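Local coordinates for protein E3 homolog (Yaba-like disease virus, PDB 1SFU) that binds left-handed Z-DNA through this N-terminal Zalpha domain and probably helps the virus block host antiviral responses to double-stranded RNA, at residues K19-L24 and E56-M61. Sequence-based numbering, arbitrary orientation.
Sequences KEVLSL and EDTVKM
Leu22 and Thr58 meet through methyl groups: CD2 of Leu22 lies 3.8 Å from CG2 of Thr58, and the two side chains cross at about a right angle. On Thr58 the first torsion (chi1 -58°, measured to OG1) sets the hydroxyl beside the backbone N and places CG2 anti to that N, facing Leu22. Val21, one residue back on helix 11-22, adds a looser touch, its CG2 4.3 Å from CG2 of Thr58. That one methyl is thus shared by two neighbouring residues of the helix. Val59, which follows Thr58, is buried, as is Val21; Val21, Thr58 and Val59 all touch Leu53 of helix 43-55.

The polar bonds stay within each segment or run to other parts of the domain. The carbonyl O of Glu20 accepts from both OG and N of Ser23, and the hydroxyl bond is short, with Ser23 OG 2.5 Å from Glu20 O. In the other segment Asp57, with positive phi, is the C' residue of a Schellman motif closing helix 43-55, and Thr58 and Lys60 pair through the backbone with Asn72 and Phe70.

With no hydrogen bond crossing between the segments, helix 11-22 meets the loop residue just before strand 59-62 by van der Waals packing alone, joining the helical and sheet parts of this winged helix-turn-helix domain at the margin of its core.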
loop_
_atom_site.group_PDB
_atom_site.type_symbol
_atom_site.label_atom_id
_atom_site.label_comp_id
_atom_site.label_asym_id
_atom_site.label_seq_id
_atom_site.Cartn_x
_atom_site.Cartn_y
_atom_site.Cartn_z
ATOM N N LYS C 19 -24.191 5.577 0.624
ATOM C CA LYS C 19 -25.530 5.386 0.086
ATOM C C LYS C 19 -25.625 4.020 -0.589
ATOM O O LYS C 19 -26.614 3.315 -0.430
ATOM C CB LYS C 19 -25.853 6.498 -0.913
ATOM C CG LYS C 19 -27.336 6.713 -1.143
ATOM C CD LYS C 19 -27.596 8.007 -1.910
ATOM C CE LYS C 19 -29.078 8.360 -1.905
ATOM N NZ LYS C 19 -29.583 8.549 -0.510
ATOM N N GLU C 20 -24.585 3.638 -1.325
ATOM C CA GLU C 20 -24.581 2.352 -2.015
ATOM C C GLU C 20 -24.607 1.159 -1.065
ATOM O O GLU C 20 -25.389 0.228 -1.254
ATOM C CB GLU C 20 -23.353 2.229 -2.922
ATOM C CG GLU C 20 -23.374 3.127 -4.142
ATOM C CD GLU C 20 -24.514 2.802 -5.087
ATOM O OE1 GLU C 20 -24.531 1.683 -5.650
ATOM O OE2 GLU C 20 -25.395 3.669 -5.259
ATOM N N VAL C 21 -23.747 1.175 -0.051
ATOM C CA VAL C 21 -23.700 0.060 0.883
ATOM C C VAL C 21 -24.991 -0.059 1.686
ATOM O O VAL C 21 -25.455 -1.163 1.966
ATOM C CB VAL C 21 -22.495 0.181 1.850
ATOM C CG1 VAL C 21 -21.195 0.171 1.058
ATOM C CG2 VAL C 21 -22.614 1.441 2.680
ATOM N N LEU C 22 -25.578 1.076 2.050
ATOM C CA LEU C 22 -26.820 1.056 2.812
ATOM C C LEU C 22 -27.980 0.487 2.002
ATOM O O LEU C 22 -28.973 0.042 2.568
ATOM C CB LEU C 22 -27.165 2.462 3.311
ATOM C CG LEU C 22 -26.282 2.940 4.464
ATOM C CD1 LEU C 22 -26.647 4.366 4.858
ATOM C CD2 LEU C 22 -26.454 1.995 5.645
ATOM N N SER C 23 -27.848 0.484 0.678
ATOM C CA SER C 23 -28.907 -0.046 -0.171
ATOM C C SER C 23 -28.829 -1.566 -0.272
ATOM O O SER C 23 -29.731 -2.204 -0.804
ATOM C CB SER C 23 -28.831 0.568 -1.577
ATOM O OG SER C 23 -27.702 0.095 -2.288
ATOM N N LEU C 24 -27.752 -2.144 0.246
ATOM C CA LEU C 24 -27.568 -3.594 0.200
ATOM C C LEU C 24 -28.477 -4.311 1.188
ATOM O O LEU C 24 -28.867 -3.747 2.210
ATOM C CB LEU C 24 -26.121 -3.968 0.541
ATOM C CG LEU C 24 -24.958 -3.484 -0.325
ATOM C CD1 LEU C 24 -23.656 -3.692 0.430
ATOM C CD2 LEU C 24 -24.937 -4.230 -1.640
ATOM N N GLU C 56 -16.618 3.806 11.018
ATOM C CA GLU C 56 -17.861 4.347 11.548
ATOM C C GLU C 56 -18.913 3.255 11.739
ATOM O O GLU C 56 -20.066 3.541 12.062
ATOM C CB GLU C 56 -18.396 5.443 10.625
ATOM C CG GLU C 56 -17.427 6.590 10.434
ATOM C CD GLU C 56 -18.010 7.713 9.604
ATOM O OE1 GLU C 56 -17.292 8.703 9.360
ATOM O OE2 GLU C 56 -19.186 7.609 9.198
ATOM N N ASP C 57 -18.504 2.003 11.534
ATOM C CA ASP C 57 -19.379 0.850 11.706
ATOM C C ASP C 57 -20.560 0.715 10.749
ATOM O O ASP C 57 -21.477 -0.070 11.001
ATOM C CB ASP C 57 -19.900 0.814 13.140
ATOM C CG ASP C 57 -18.782 0.802 14.157
ATOM O OD1 ASP C 57 -17.847 -0.014 14.002
ATOM O OD2 ASP C 57 -18.842 1.602 15.112
ATOM N N THR C 58 -20.548 1.461 9.652
ATOM C CA THR C 58 -21.636 1.379 8.685
ATOM C C THR C 58 -21.452 0.148 7.798
ATOM O O THR C 58 -22.421 -0.449 7.330
ATOM C CB THR C 58 -21.675 2.631 7.792
ATOM O OG1 THR C 58 -21.833 3.789 8.615
ATOM C CG2 THR C 58 -22.824 2.551 6.800
ATOM N N VAL C 59 -20.196 -0.231 7.580
ATOM C CA VAL C 59 -19.882 -1.382 6.743
ATOM C C VAL C 59 -18.885 -2.295 7.457
ATOM O O VAL C 59 -18.160 -1.859 8.348
ATOM C CB VAL C 59 -19.273 -0.920 5.393
ATOM C CG1 VAL C 59 -17.885 -0.324 5.630
ATOM C CG2 VAL C 59 -19.208 -2.085 4.413
ATOM N N LYS C 60 -18.860 -3.562 7.065
ATOM C CA LYS C 60 -17.959 -4.542 7.657
ATOM C C LYS C 60 -17.211 -5.254 6.534
ATOM O O LYS C 60 -17.826 -5.746 5.582
ATOM C CB LYS C 60 -18.758 -5.549 8.498
ATOM C CG LYS C 60 -18.009 -6.836 8.860
ATOM C CD LYS C 60 -16.830 -6.575 9.775
ATOM C CE LYS C 60 -15.974 -7.831 9.955
ATOM N NZ LYS C 60 -14.811 -7.587 10.859
ATOM N N MET C 61 -15.888 -5.301 6.647
ATOM C CA MET C 61 -15.046 -5.936 5.630
ATOM C C MET C 61 -14.657 -7.353 6.022
ATOM O O MET C 61 -14.381 -7.621 7.189
ATOM C CB MET C 61 -13.773 -5.101 5.413
ATOM C CG MET C 61 -12.822 -5.610 4.336
ATOM S SD MET C 61 -11.726 -6.970 4.846
ATOM C CE MET C 61 -10.387 -6.039 5.538
#